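Local coordinates for ribosomal protein S2-related protein (Deinococcus radiodurans, PDB 2JH3) that binds a 4Fe-4S iron-sulphur cluster, has a fold resembling the chelatases, and may act as a sirohydrochlorin ferrochelatase, at residues Val297-Tyr302 against Leu366-Leu371; Gln322-Pro327 against Arg331-Arg336; Phe306-Thr311 against Ala362-Gly367; Arg4-Ile9 against Glu28-Arg33. One frame throughout, in Å; residues are numbered along the deposited sequence.

Contact 1 of 4, residues Val297-Tyr302 against Leu366-Leu371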
loop_
_atom_site.group_PDB
_atom_site.type_symbol
_atom_site.label_atom_id
_atom_site.label_comp_id
_atom_site.label_asym_id
_atom_site.label_seq_id
_atom_site.Cartn_x
_atom_site.Cartn_y
_atom_site.Cartn_z
ATOM N N VAL A 297 6.950 -6.250 -13.580
ATOM C CA VAL A 297 6.641 -6.950 -14.820
ATOM C C VAL A 297 7.781 -7.781 -15.367
ATOM O O VAL A 297 8.944 -7.364 -15.369
ATOM C CB VAL A 297 6.121 -5.954 -15.907
ATOM C CG1 VAL A 297 5.874 -6.599 -17.276
ATOM C CG2 VAL A 297 4.826 -5.430 -15.418
ATOM N N LEU A 298 7.416 -8.992 -15.786
ATOM C CA LEU A 298 8.292 -9.974 -16.392
ATOM C C LEU A 298 8.059 -9.919 -17.916
ATOM O O LEU A 298 6.926 -10.047 -18.372
ATOM C CB LEU A 298 8.003 -11.392 -15.871
ATOM C CG LEU A 298 8.922 -12.506 -16.409
ATOM C CD1 LEU A 298 10.297 -12.284 -16.083
ATOM C CD2 LEU A 298 8.496 -13.846 -15.878
ATOM N N LEU A 299 9.121 -9.638 -18.676
ATOM C CA LEU A 299 9.064 -9.504 -20.137
ATOM C C LEU A 299 9.862 -10.695 -20.746
ATOM O O LEU A 299 11.044 -10.843 -20.445
ATOM C CB LEU A 299 9.636 -8.138 -20.498
ATOM C CG LEU A 299 9.672 -7.667 -21.954
ATOM C CD1 LEU A 299 8.312 -7.903 -22.722
ATOM C CD2 LEU A 299 10.109 -6.219 -22.034
ATOM N N THR A 300 9.179 -11.567 -21.533
ATOM C CA THR A 300 9.698 -12.855 -22.010
ATOM C C THR A 300 9.551 -12.850 -23.559
ATOM O O THR A 300 8.496 -12.491 -24.065
ATOM C CB THR A 300 8.874 -14.003 -21.473
ATOM O OG1 THR A 300 8.748 -13.866 -20.055
ATOM C CG2 THR A 300 9.554 -15.321 -21.699
ATOM N N PRO A 301 10.598 -13.216 -24.309
ATOM C CA PRO A 301 10.373 -13.474 -25.753
ATOM C C PRO A 301 9.435 -14.671 -25.868
ATOM O O PRO A 301 9.625 -15.667 -25.148
ATOM C CB PRO A 301 11.777 -13.887 -26.297
ATOM C CG PRO A 301 12.697 -13.677 -25.232
ATOM C CD PRO A 301 12.014 -13.344 -23.928
ATOM N N TYR A 302 8.472 -14.582 -26.778
ATOM C CA TYR A 302 7.439 -15.593 -26.966
ATOM C C TYR A 302 7.435 -15.846 -28.496
ATOM O O TYR A 302 6.681 -15.234 -29.220
ATOM C CB TYR A 302 6.111 -14.977 -26.483
ATOM C CG TYR A 302 4.917 -15.901 -26.533
ATOM C CD1 TYR A 302 4.836 -16.973 -25.680
ATOM C CD2 TYR A 302 3.869 -15.693 -27.411
ATOM C CE1 TYR A 302 3.747 -17.846 -25.743
ATOM C CE2 TYR A 302 2.776 -16.559 -27.470
ATOM C CZ TYR A 302 2.705 -17.617 -26.627
ATOM O OH TYR A 302 1.652 -18.525 -26.662
ATOM N N LEU A 366 4.225 0.905 -27.411
ATOM C CA LEU A 366 2.941 1.442 -26.854
ATOM C C LEU A 366 2.479 0.678 -25.645
ATOM O O LEU A 366 2.044 1.261 -24.724
ATOM C CB LEU A 366 1.832 1.554 -27.919
ATOM C CG LEU A 366 0.544 2.311 -27.493
ATOM C CD1 LEU A 366 0.805 3.745 -27.113
ATOM C CD2 LEU A 366 -0.526 2.216 -28.631
ATOM N N GLY A 367 2.569 -0.637 -25.658
ATOM C CA GLY A 367 2.317 -1.437 -24.523
ATOM C C GLY A 367 3.001 -1.047 -23.247
ATOM O O GLY A 367 2.373 -0.792 -22.228
ATOM N N LEU A 368 4.290 -0.877 -23.358
ATOM C CA LEU A 368 5.127 -0.479 -22.235
ATOM C C LEU A 368 4.980 0.964 -21.853
ATOM O O LEU A 368 5.045 1.262 -20.674
ATOM C CB LEU A 368 6.617 -0.800 -22.542
ATOM C CG LEU A 368 7.385 -2.047 -22.041
ATOM C CD1 LEU A 368 6.667 -2.990 -21.064
ATOM C CD2 LEU A 368 8.043 -2.818 -23.062
ATOM N N GLU A 369 4.753 1.854 -22.826
ATOM C CA GLU A 369 4.466 3.228 -22.543
ATOM C C GLU A 369 3.123 3.473 -21.841
ATOM O O GLU A 369 3.059 4.372 -20.985
ATOM C CB GLU A 369 4.510 4.093 -23.792
ATOM C CG GLU A 369 4.634 5.561 -23.407
ATOM C CD GLU A 369 6.077 5.897 -23.039
ATOM O OE1 GLU A 369 6.889 5.925 -23.998
ATOM O OE2 GLU A 369 6.408 6.098 -21.846
ATOM N N LEU A 370 2.068 2.737 -22.187
ATOM C CA LEU A 370 0.858 2.881 -21.452
ATOM C C LEU A 370 0.906 2.192 -20.044
ATOM O O LEU A 370 0.157 2.574 -19.165
ATOM C CB LEU A 370 -0.328 2.354 -22.280
ATOM C CG LEU A 370 -0.663 3.072 -23.605
ATOM C CD1 LEU A 370 -1.767 2.390 -24.370
ATOM C CD2 LEU A 370 -0.933 4.620 -23.449
ATOM N N LEU A 371 1.679 1.126 -19.900
ATOM C CA LEU A 371 1.769 0.350 -18.681
ATOM C C LEU A 371 2.578 1.086 -17.612
ATOM O O LEU A 371 2.196 1.220 -16.442
ATOM C CB LEU A 371 2.479 -0.955 -18.976
ATOM C CG LEU A 371 2.777 -1.838 -17.730
ATOM C CD1 LEU A 371 1.578 -2.328 -17.061
ATOM C CD2 LEU A 371 3.572 -3.043 -18.171
#

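Contact 2 of 4, residues Gln322-Pro327 against Arg331-Arg336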
loop_
_atom_site.group_PDB
_atom_site.type_symbol
_atom_site.label_atom_id
_atom_site.label_comp_id
_atom_site.label_asym_id
_atom_site.label_seq_id
_atom_site.Cartn_x
_atom_site.Cartn_y
_atom_site.Cartn_z
ATOM N N GLN A 322 -5.781 -14.113 -17.450
ATOM C CA GLN A 322 -6.575 -13.456 -18.489
ATOM C C GLN A 322 -5.591 -12.906 -19.533
ATOM O O GLN A 322 -4.683 -12.181 -19.205
ATOM C CB GLN A 322 -7.463 -12.362 -17.905
ATOM C CG GLN A 322 -8.173 -11.556 -18.958
ATOM C CD GLN A 322 -9.074 -10.481 -18.406
ATOM O OE1 GLN A 322 -9.260 -10.351 -17.175
ATOM N NE2 GLN A 322 -9.689 -9.732 -19.314
ATOM N N THR A 323 -5.750 -13.293 -20.781
ATOM C CA THR A 323 -4.858 -12.867 -21.875
ATOM C C THR A 323 -5.401 -11.693 -22.581
ATOM O O THR A 323 -6.596 -11.706 -22.991
ATOM C CB THR A 323 -4.707 -13.999 -22.934
ATOM O OG1 THR A 323 -4.080 -15.092 -22.322
ATOM C CG2 THR A 323 -3.793 -13.594 -24.120
ATOM N N VAL A 324 -4.546 -10.706 -22.837
ATOM C CA VAL A 324 -4.852 -9.626 -23.749
ATOM C C VAL A 324 -3.795 -9.519 -24.775
ATOM O O VAL A 324 -2.637 -10.003 -24.575
ATOM C CB VAL A 324 -4.921 -8.283 -23.034
ATOM C CG1 VAL A 324 -6.203 -8.192 -22.171
ATOM C CG2 VAL A 324 -3.692 -8.013 -22.209
ATOM N N VAL A 325 -4.129 -8.845 -25.873
ATOM C CA VAL A 325 -3.224 -8.879 -27.016
ATOM C C VAL A 325 -3.017 -7.493 -27.608
ATOM O O VAL A 325 -2.490 -7.385 -28.702
ATOM C CB VAL A 325 -3.727 -9.913 -28.093
ATOM C CG1 VAL A 325 -3.745 -11.322 -27.541
ATOM C CG2 VAL A 325 -5.093 -9.482 -28.647
ATOM N N THR A 326 -3.522 -6.439 -26.944
ATOM C CA THR A 326 -3.402 -5.054 -27.423
ATOM C C THR A 326 -2.801 -4.206 -26.273
ATOM O O THR A 326 -2.923 -4.545 -25.093
ATOM C CB THR A 326 -4.779 -4.402 -27.785
ATOM O OG1 THR A 326 -5.590 -4.423 -26.626
ATOM C CG2 THR A 326 -5.504 -5.192 -28.832
ATOM N N PRO A 327 -2.062 -3.165 -26.601
ATOM C CA PRO A 327 -1.581 -2.197 -25.559
ATOM C C PRO A 327 -2.675 -1.613 -24.722
ATOM O O PRO A 327 -2.575 -1.433 -23.496
ATOM C CB PRO A 327 -0.922 -1.108 -26.411
ATOM C CG PRO A 327 -0.555 -1.787 -27.647
ATOM C CD PRO A 327 -1.486 -2.857 -27.922
ATOM N N ARG A 331 -3.291 -1.865 -20.675
ATOM C CA ARG A 331 -3.547 -0.613 -19.951
ATOM C C ARG A 331 -4.831 -0.644 -19.064
ATOM O O ARG A 331 -4.799 -0.412 -17.824
ATOM C CB ARG A 331 -3.513 0.576 -20.938
ATOM C CG ARG A 331 -3.859 1.942 -20.290
ATOM C CD ARG A 331 -5.327 2.353 -20.569
ATOM N NE ARG A 331 -5.367 2.977 -21.920
ATOM C CZ ARG A 331 -6.192 2.673 -22.906
ATOM N NH1 ARG A 331 -7.176 1.817 -22.790
ATOM N NH2 ARG A 331 -6.054 3.289 -24.038
ATOM N N ASP A 332 -5.924 -1.113 -19.661
ATOM C CA ASP A 332 -7.171 -1.300 -18.914
ATOM C C ASP A 332 -6.997 -2.314 -17.761
ATOM O O ASP A 332 -7.488 -2.114 -16.678
ATOM C CB ASP A 332 -8.255 -1.894 -19.821
ATOM C CG ASP A 332 -8.716 -0.968 -20.943
ATOM O OD1 ASP A 332 -8.291 0.186 -21.019
ATOM O OD2 ASP A 332 -9.555 -1.423 -21.751
ATOM N N LEU A 333 -6.332 -3.435 -17.992
ATOM C CA LEU A 333 -6.219 -4.430 -16.962
ATOM C C LEU A 333 -5.301 -4.034 -15.778
ATOM O O LEU A 333 -5.433 -4.573 -14.653
ATOM C CB LEU A 333 -5.760 -5.767 -17.523
ATOM C CG LEU A 333 -6.723 -6.975 -17.539
ATOM C CD1 LEU A 333 -8.212 -6.620 -17.826
ATOM C CD2 LEU A 333 -6.176 -8.044 -18.539
ATOM N N THR A 334 -4.424 -3.097 -16.003
ATOM C CA THR A 334 -3.470 -2.620 -14.994
ATOM C C THR A 334 -3.843 -1.235 -14.440
ATOM O O THR A 334 -3.095 -0.626 -13.647
ATOM C CB THR A 334 -2.057 -2.591 -15.602
ATOM O OG1 THR A 334 -2.013 -1.772 -16.770
ATOM C CG2 THR A 334 -1.582 -4.010 -15.964
ATOM N N ALA A 335 -5.019 -0.736 -14.849
ATOM C CA ALA A 335 -5.479 0.567 -14.435
ATOM C C ALA A 335 -5.938 0.612 -12.956
ATOM O O ALA A 335 -5.937 1.686 -12.328
ATOM C CB ALA A 335 -6.608 1.091 -15.379
ATOM N N ARG A 336 -6.304 -0.524 -12.388
ATOM C CA ARG A 336 -6.756 -0.574 -11.005
ATOM C C ARG A 336 -5.978 -1.646 -10.259
ATOM O O ARG A 336 -5.518 -2.638 -10.874
ATOM C CB ARG A 336 -8.266 -0.897 -10.949
ATOM C CG ARG A 336 -9.128 0.199 -11.594
ATOM C CD ARG A 336 -10.661 -0.171 -11.704
ATOM N NE ARG A 336 -11.392 1.053 -12.166
ATOM C CZ ARG A 336 -11.774 2.104 -11.402
ATOM N NH1 ARG A 336 -11.532 2.190 -10.076
ATOM N NH2 ARG A 336 -12.370 3.144 -11.967
#

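Contact 3 of 4, residues Phe306-Thr311 against Ala362-Gly367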
loop_
_atom_site.group_PDB
_atom_site.type_symbol
_atom_site.label_atom_id
_atom_site.label_comp_id
_atom_site.label_asym_id
_atom_site.label_seq_id
_atom_site.Cartn_x
_atom_site.Cartn_y
_atom_site.Cartn_z
ATOM N N PHE A 306 6.097 -11.047 -27.804
ATOM C CA PHE A 306 6.583 -10.886 -26.455
ATOM C C PHE A 306 5.477 -11.204 -25.501
ATOM O O PHE A 306 4.305 -10.850 -25.771
ATOM C CB PHE A 306 7.104 -9.464 -26.274
ATOM C CG PHE A 306 8.297 -9.209 -27.056
ATOM C CD1 PHE A 306 9.574 -9.644 -26.591
ATOM C CD2 PHE A 306 8.187 -8.577 -28.277
ATOM C CE1 PHE A 306 10.692 -9.432 -27.395
ATOM C CE2 PHE A 306 9.328 -8.385 -29.085
ATOM C CZ PHE A 306 10.549 -8.802 -28.630
ATOM N N GLU A 307 5.821 -11.797 -24.372
ATOM C CA GLU A 307 4.804 -11.981 -23.287
ATOM C C GLU A 307 5.153 -11.095 -22.086
ATOM O O GLU A 307 6.323 -10.989 -21.682
ATOM C CB GLU A 307 4.726 -13.427 -22.827
ATOM C CG GLU A 307 3.478 -13.654 -21.895
ATOM C CD GLU A 307 3.625 -14.700 -20.766
ATOM O OE1 GLU A 307 2.826 -15.674 -20.743
ATOM O OE2 GLU A 307 4.508 -14.556 -19.907
ATOM N N LEU A 308 4.165 -10.388 -21.559
ATOM C CA LEU A 308 4.294 -9.693 -20.269
ATOM C C LEU A 308 3.338 -10.296 -19.219
ATOM O O LEU A 308 2.198 -10.737 -19.524
ATOM C CB LEU A 308 4.004 -8.223 -20.480
ATOM C CG LEU A 308 4.914 -7.376 -21.402
ATOM C CD1 LEU A 308 4.685 -7.682 -22.925
ATOM C CD2 LEU A 308 4.666 -6.031 -21.264
ATOM N N ARG A 309 3.781 -10.364 -17.972
ATOM C CA ARG A 309 2.910 -10.764 -16.855
ATOM C C ARG A 309 3.507 -10.166 -15.596
ATOM O O ARG A 309 4.618 -9.641 -15.604
ATOM C CB ARG A 309 2.794 -12.300 -16.709
ATOM C CG ARG A 309 4.045 -12.959 -16.286
ATOM C CD ARG A 309 3.867 -14.422 -16.078
ATOM N NE ARG A 309 3.381 -15.202 -17.252
ATOM C CZ ARG A 309 2.984 -16.460 -17.158
ATOM N NH1 ARG A 309 2.995 -17.124 -16.015
ATOM N NH2 ARG A 309 2.607 -17.101 -18.209
ATOM N N HIS A 310 2.774 -10.265 -14.485
ATOM C CA HIS A 310 3.295 -9.763 -13.211
ATOM C C HIS A 310 4.414 -10.717 -12.779
ATOM O O HIS A 310 4.280 -11.921 -12.881
ATOM C CB HIS A 310 2.171 -9.726 -12.198
ATOM C CG HIS A 310 2.434 -8.888 -11.007
ATOM N ND1 HIS A 310 3.379 -9.205 -10.070
ATOM C CD2 HIS A 310 1.787 -7.811 -10.534
ATOM C CE1 HIS A 310 3.319 -8.325 -9.084
ATOM N NE2 HIS A 310 2.367 -7.474 -9.342
ATOM N N THR A 311 5.514 -10.195 -12.229
ATOM C CA THR A 311 6.515 -11.050 -11.675
ATOM C C THR A 311 6.044 -12.047 -10.590
ATOM O O THR A 311 6.582 -13.158 -10.507
ATOM C CB THR A 311 7.673 -10.228 -11.155
ATOM O OG1 THR A 311 7.172 -9.216 -10.319
ATOM C CG2 THR A 311 8.436 -9.566 -12.265
ATOM N N ALA A 362 5.693 -4.594 -32.958
ATOM C CA ALA A 362 5.253 -3.285 -33.310
ATOM C C ALA A 362 4.471 -2.675 -32.161
ATOM O O ALA A 362 4.410 -1.501 -32.069
ATOM C CB ALA A 362 4.333 -3.309 -34.580
ATOM N N ASP A 363 3.833 -3.495 -31.329
ATOM C CA ASP A 363 2.980 -3.001 -30.222
ATOM C C ASP A 363 3.771 -2.887 -28.904
ATOM O O ASP A 363 3.245 -2.410 -27.919
ATOM C CB ASP A 363 1.821 -3.930 -30.017
ATOM C CG ASP A 363 0.640 -3.678 -30.989
ATOM O OD1 ASP A 363 0.582 -2.582 -31.601
ATOM O OD2 ASP A 363 -0.212 -4.598 -31.092
ATOM N N LEU A 364 4.988 -3.394 -28.829
ATOM C CA LEU A 364 5.716 -3.426 -27.546
ATOM C C LEU A 364 5.896 -2.077 -26.898
ATOM O O LEU A 364 5.679 -1.921 -25.682
ATOM C CB LEU A 364 7.114 -4.116 -27.699
ATOM C CG LEU A 364 7.934 -4.427 -26.410
ATOM C CD1 LEU A 364 7.201 -5.305 -25.477
ATOM C CD2 LEU A 364 9.296 -5.109 -26.815
ATOM N N ARG A 365 6.308 -1.081 -27.688
ATOM C CA ARG A 365 6.563 0.241 -27.178
ATOM C C ARG A 365 5.302 0.869 -26.612
ATOM O O ARG A 365 5.308 1.361 -25.475
ATOM C CB ARG A 365 7.128 1.126 -28.262
ATOM C CG ARG A 365 7.345 2.559 -27.805
ATOM C CD ARG A 365 8.185 3.358 -28.745
ATOM N NE ARG A 365 7.512 4.411 -29.515
ATOM C CZ ARG A 365 6.748 4.273 -30.617
ATOM N NH1 ARG A 365 6.380 3.077 -31.123
ATOM N NH2 ARG A 365 6.302 5.370 -31.221
ATOM N N LEU A 366 4.225 0.905 -27.411
ATOM C CA LEU A 366 2.941 1.442 -26.854
ATOM C C LEU A 366 2.479 0.678 -25.645
ATOM O O LEU A 366 2.044 1.261 -24.724
ATOM C CB LEU A 366 1.832 1.554 -27.919
ATOM C CG LEU A 366 0.544 2.311 -27.493
ATOM C CD1 LEU A 366 0.805 3.745 -27.113
ATOM C CD2 LEU A 366 -0.526 2.216 -28.631
ATOM N N GLY A 367 2.569 -0.637 -25.658
ATOM C CA GLY A 367 2.317 -1.437 -24.523
ATOM C C GLY A 367 3.001 -1.047 -23.247
ATOM O O GLY A 367 2.373 -0.792 -22.228
#

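Contact 4 of 4, residues Arg4-Ile9 against Glu28-Arg33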
loop_
_atom_site.group_PDB
_atom_site.type_symbol
_atom_site.label_atom_id
_atom_site.label_comp_id
_atom_site.label_asym_id
_atom_site.label_seq_id
_atom_site.Cartn_x
_atom_site.Cartn_y
_atom_site.Cartn_z
ATOM N N ARG A 4 5.167 12.633 -37.875
ATOM C CA ARG A 4 4.573 13.456 -36.835
ATOM C C ARG A 4 3.764 12.740 -35.758
ATOM O O ARG A 4 3.165 11.709 -35.998
ATOM C CB ARG A 4 3.804 14.630 -37.422
ATOM C CG ARG A 4 2.755 14.350 -38.464
ATOM C CD ARG A 4 1.927 15.649 -38.751
ATOM N NE ARG A 4 2.555 16.664 -39.601
ATOM C CZ ARG A 4 2.374 18.009 -39.504
ATOM N NH1 ARG A 4 1.612 18.571 -38.538
ATOM N NH2 ARG A 4 3.008 18.832 -40.365
ATOM N N SER A 5 3.790 13.326 -34.560
ATOM C CA SER A 5 3.107 12.747 -33.387
ATOM C C SER A 5 1.902 13.613 -32.985
ATOM O O SER A 5 1.933 14.853 -33.004
ATOM C CB SER A 5 4.060 12.650 -32.137
ATOM O OG SER A 5 5.338 12.059 -32.421
ATOM N N LEU A 6 0.850 12.949 -32.548
ATOM C CA LEU A 6 -0.324 13.674 -32.015
ATOM C C LEU A 6 -0.381 13.301 -30.545
ATOM O O LEU A 6 -0.244 12.149 -30.216
ATOM C CB LEU A 6 -1.558 13.178 -32.739
ATOM C CG LEU A 6 -2.898 13.731 -32.250
ATOM C CD1 LEU A 6 -2.945 15.285 -32.368
ATOM C CD2 LEU A 6 -3.938 13.094 -33.097
ATOM N N VAL A 7 -0.514 14.286 -29.685
ATOM C CA VAL A 7 -0.672 14.083 -28.263
ATOM C C VAL A 7 -2.022 14.620 -27.835
ATOM O O VAL A 7 -2.324 15.779 -28.061
ATOM C CB VAL A 7 0.373 14.834 -27.504
ATOM C CG1 VAL A 7 0.098 14.804 -26.007
ATOM C CG2 VAL A 7 1.766 14.272 -27.840
ATOM N N LEU A 8 -2.869 13.732 -27.311
ATOM C CA LEU A 8 -4.145 14.118 -26.668
ATOM C C LEU A 8 -4.032 14.276 -25.145
ATOM O O LEU A 8 -3.510 13.369 -24.433
ATOM C CB LEU A 8 -5.215 13.082 -27.025
ATOM C CG LEU A 8 -5.448 12.794 -28.499
ATOM C CD1 LEU A 8 -6.647 11.915 -28.636
ATOM C CD2 LEU A 8 -5.592 14.038 -29.319
ATOM N N ILE A 9 -4.536 15.398 -24.621
ATOM C CA ILE A 9 -4.442 15.741 -23.188
ATOM C C ILE A 9 -5.796 15.740 -22.526
ATOM O O ILE A 9 -6.712 16.494 -22.927
ATOM C CB ILE A 9 -3.890 17.158 -22.920
ATOM C CG1 ILE A 9 -2.545 17.347 -23.587
ATOM C CG2 ILE A 9 -3.799 17.417 -21.423
ATOM C CD1 ILE A 9 -1.561 16.328 -23.156
ATOM N N GLU A 28 -7.511 5.754 -28.932
ATOM C CA GLU A 28 -7.613 4.424 -29.477
ATOM C C GLU A 28 -8.322 4.416 -30.854
ATOM O O GLU A 28 -7.881 3.730 -31.752
ATOM C CB GLU A 28 -8.249 3.440 -28.465
ATOM C CG GLU A 28 -8.235 1.977 -29.061
ATOM C CD GLU A 28 -8.832 0.893 -28.183
ATOM O OE1 GLU A 28 -8.824 -0.281 -28.641
ATOM O OE2 GLU A 28 -9.290 1.187 -27.058
ATOM N N ALA A 29 -9.388 5.209 -31.046
ATOM C CA ALA A 29 -10.087 5.242 -32.333
ATOM C C ALA A 29 -9.174 5.732 -33.485
ATOM O O ALA A 29 -9.207 5.217 -34.600
ATOM C CB ALA A 29 -11.305 6.162 -32.226
ATOM N N LEU A 30 -8.376 6.744 -33.178
ATOM C CA LEU A 30 -7.503 7.381 -34.099
ATOM C C LEU A 30 -6.287 6.494 -34.406
ATOM O O LEU A 30 -5.791 6.487 -35.548
ATOM C CB LEU A 30 -7.076 8.740 -33.530
ATOM C CG LEU A 30 -8.090 9.869 -33.511
ATOM C CD1 LEU A 30 -7.487 11.176 -32.992
ATOM C CD2 LEU A 30 -8.634 10.061 -34.876
ATOM N N ARG A 31 -5.816 5.716 -33.442
ATOM C CA ARG A 31 -4.755 4.730 -33.759
ATOM C C ARG A 31 -5.235 3.639 -34.702
ATOM O O ARG A 31 -4.459 3.163 -35.517
ATOM C CB ARG A 31 -4.192 4.020 -32.512
ATOM C CG ARG A 31 -3.474 4.881 -31.577
ATOM C CD ARG A 31 -2.993 4.073 -30.383
ATOM N NE ARG A 31 -2.611 5.031 -29.360
ATOM C CZ ARG A 31 -3.145 5.104 -28.140
ATOM N NH1 ARG A 31 -4.075 4.213 -27.754
ATOM N NH2 ARG A 31 -2.793 6.072 -27.333
ATOM N N GLY A 32 -6.472 3.186 -34.517
ATOM C CA GLY A 32 -7.103 2.221 -35.415
ATOM C C GLY A 32 -7.087 2.677 -36.868
ATOM O O GLY A 32 -6.759 1.903 -37.761
ATOM N N ARG A 33 -7.443 3.946 -37.100
ATOM C CA ARG A 33 -7.431 4.585 -38.440
ATOM C C ARG A 33 -6.017 4.696 -39.039
ATOM O O ARG A 33 -5.846 4.592 -40.269
ATOM C CB ARG A 33 -7.921 6.030 -38.341
ATOM C CG ARG A 33 -9.380 6.334 -38.288
ATOM C CD ARG A 33 -9.438 7.850 -38.141
ATOM N NE ARG A 33 -10.727 8.499 -38.286
ATOM C CZ ARG A 33 -11.739 8.336 -37.445
ATOM N NH1 ARG A 33 -11.644 7.493 -36.409
ATOM N NH2 ARG A 33 -12.876 8.996 -37.641
#

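Contact 1 of 4, residues Val297-Tyr302 against Leu366-Leu371
Val297 and Leu371 reach for each other tip to tip: CG2 of Val297 meets CD2 of Leu371 at 3.9 Å. One turn back along the helix and two residues on along the strand, Leu299 and Leu368 cross at a slant, with Leu299 CD2 lying 4.1 Å from Leu368 CD2. The two pairs engage in different ways. CB of Val297, Leu299 and Leu371 all head for the opposite segment, whereas Leu368 starts off along the interface and only its far end swings in. Its chi1 of -99° is away from a staggered value, and it brings CD2 to the strand. Leu371 has CG anti to its backbone N (chi1 174°), a torsion that carries its branch out toward Val297. All four side chains are buried and wholly apolar where they touch, so van der Waals contact alone joins the two segments. Leu308 of strand 305-310 touches Val297, Leu299 and Leu368, and Leu284 of helix 275-290 also packs on Leu368. Helix 361-371 thus lies against one face of the mostly antiparallel mixed sheet in the DR2241 stabilising domain, the layered helix-on-sheet packing of an alpha+beta domain.

Contact 2 of 4, residues Gln322-Pro327 against Arg331-Arg336
Leu333 closes against Val324 and Gln322 where strand 322-324 runs into helix 327-333, the first half of a beta-alpha-beta unit completed by strand 355-359. Apolar contact comes first: Leu333 CD2 lies 3.6 Å from Val324 CG1, the two side chains sliding past each other in opposite directions. Val324 CG1 is anti to its carbonyl carbon, which leaves this methyl directed at the helix. The same leucine also packs on an amide. Gln322 is fully extended and crosses it at a slant, its CD 3.8 Å from Leu333 CD2 and its NE2 3.8 Å from Leu333 CD1. Here the amide end of an exposed side chain passes across both methyls at van der Waals distance. Trp355 of strand 355-359 touches Leu333 as well.

Backbone polarity is met at the other end of the contact. Arg331 N donates to Pro327 O over 2.9 Å with an N-H...O angle of 165°, a bond of the first helical turn. Thr326 is the N-cap, its OG1 bonded to Gly329 N.

The short salt bridge lies within the helix. Arg331 bends at chi2 and chi3, bringing its guanidinium back to the neighbouring acid: NH1 meets Asp332 OD1 at 2.7 Å on the syn side, with OD1 only 1° out of the guanidinium plane but NH1 31° out of the carboxylate plane.

Contact 3 of 4, residues Phe306-Thr311 against Ala362-Gly367
Phe306 opens the segment by presenting a ring face to Leu364 of helix 361-371. Leu364 CD2 sits 4.0 Å from the ring centroid and 15° off the ring normal, displaced toward the rim, where it comes within 3.9 Å of Phe306 CD2. This is a CH-pi contact, and the two side chains cross at about a right angle. A chi1 of -68° sets Phe306 CG anti to its carbonyl carbon and brings the ring face against Leu364 CD2. Ala288 of helix 275-290 also packs on the ring.

Glu307 turns to the other side of the strand and joins Arg309, two residues on. The arginine grips it side-on: NH2 reaches OE1 of Glu307 at 2.9 Å, almost straight at 173°, while NE reaches OE2 of Glu307 at 3.0 Å along a more bent path, tilted from the guanidinium plane. Arg356 of the neighbouring strand gives Glu307 OE1 a second cationic partner.

Leu308 faces the helix again and touches the second branch of the same leucine, its CD1 lying 4.3 Å from Leu364 CD1. Leu364 therefore divides its two methyls between strand residues i and i+2. Near the end of the strand, the His310 side chain packs on Arg349 of the second subunit.

The strand thus separates two chemistries: an apolar, buried helix-facing side, with an aromatic face against a methyl, and a reverse side where Glu307 is paired with Arg309 and Arg356. Helix 361-371 is consequently held to this strand by dispersion and CH-pi contact, while the ion pairs probably help fix Glu307 and Arg309 within the sheet.

Contact 4 of 4, residues Arg4-Ile9 against Glu28-Arg33
Strand residues Leu6 and Leu8 and helix residue Leu30 face each other, the nearest CA atoms, those of Leu6 and Leu30, being 9.8 Å apart. Leucine side chains from both segments bridge that distance. The segments are the strand and helix of a beta-alpha-beta unit, strand 5-10, helix 18-35 and strand 43-48, within the first chelatase-like, CbiX-type domain. The strand is flanked in its sheet by 43-48 and 66-71, all three parallel.

Three buried leucines make the contact. Leu30 has CG anti to its carbonyl carbon (chi1 -73°), which helps to place CD1 toward the strand, and its side chain crosses that of Leu6 at about a right angle. One methyl of Leu30 serves both strand residues, CD1 touching a methyl of each. Leu6 also touches Val70 of strand 66-71 and Tyr41. Val26 and Ala27, earlier in the same helix, pack on Leu8, while Val257 of helix 253-262 touches both Leu8 and Leu30, tying this corner to a further helix.

The next residue, Arg31, turns to other partners, forming salt bridges with Glu46 and Glu328; the latter belongs to helix 327-333 of the stabilising domain.

At the heart of the contact, Leu30 CD1 stands 4.0 Å from Leu6 CD2 and more loosely, at 4.5 Å, from Leu8 CD1.

How the contacts relate
Contacts 1 and 3 are two halves of one interface: their centres are about 2 Å apart, both use helix 361-371, and their strands are adjacent in the sheet, with Thr300 O 2.8 Å from Glu307 N. Contact 2, nested inside the chain loop each of them closes, has its centre about 11 Å from that of contact 1. Pro327 and Arg331 bring it against another side of the same helix, with Pro327 CB 3.6 Å from Gly367 N. Contact 4 belongs to the chelatase-like domain, its centre about 20 Å from that of contact 1; Arg31 CD still touches Leu366 CD2 at 3.6 Å. All four lie away from the iron-sulphur cluster, which Cys422, Cys425, Cys450 and Cys454 bind.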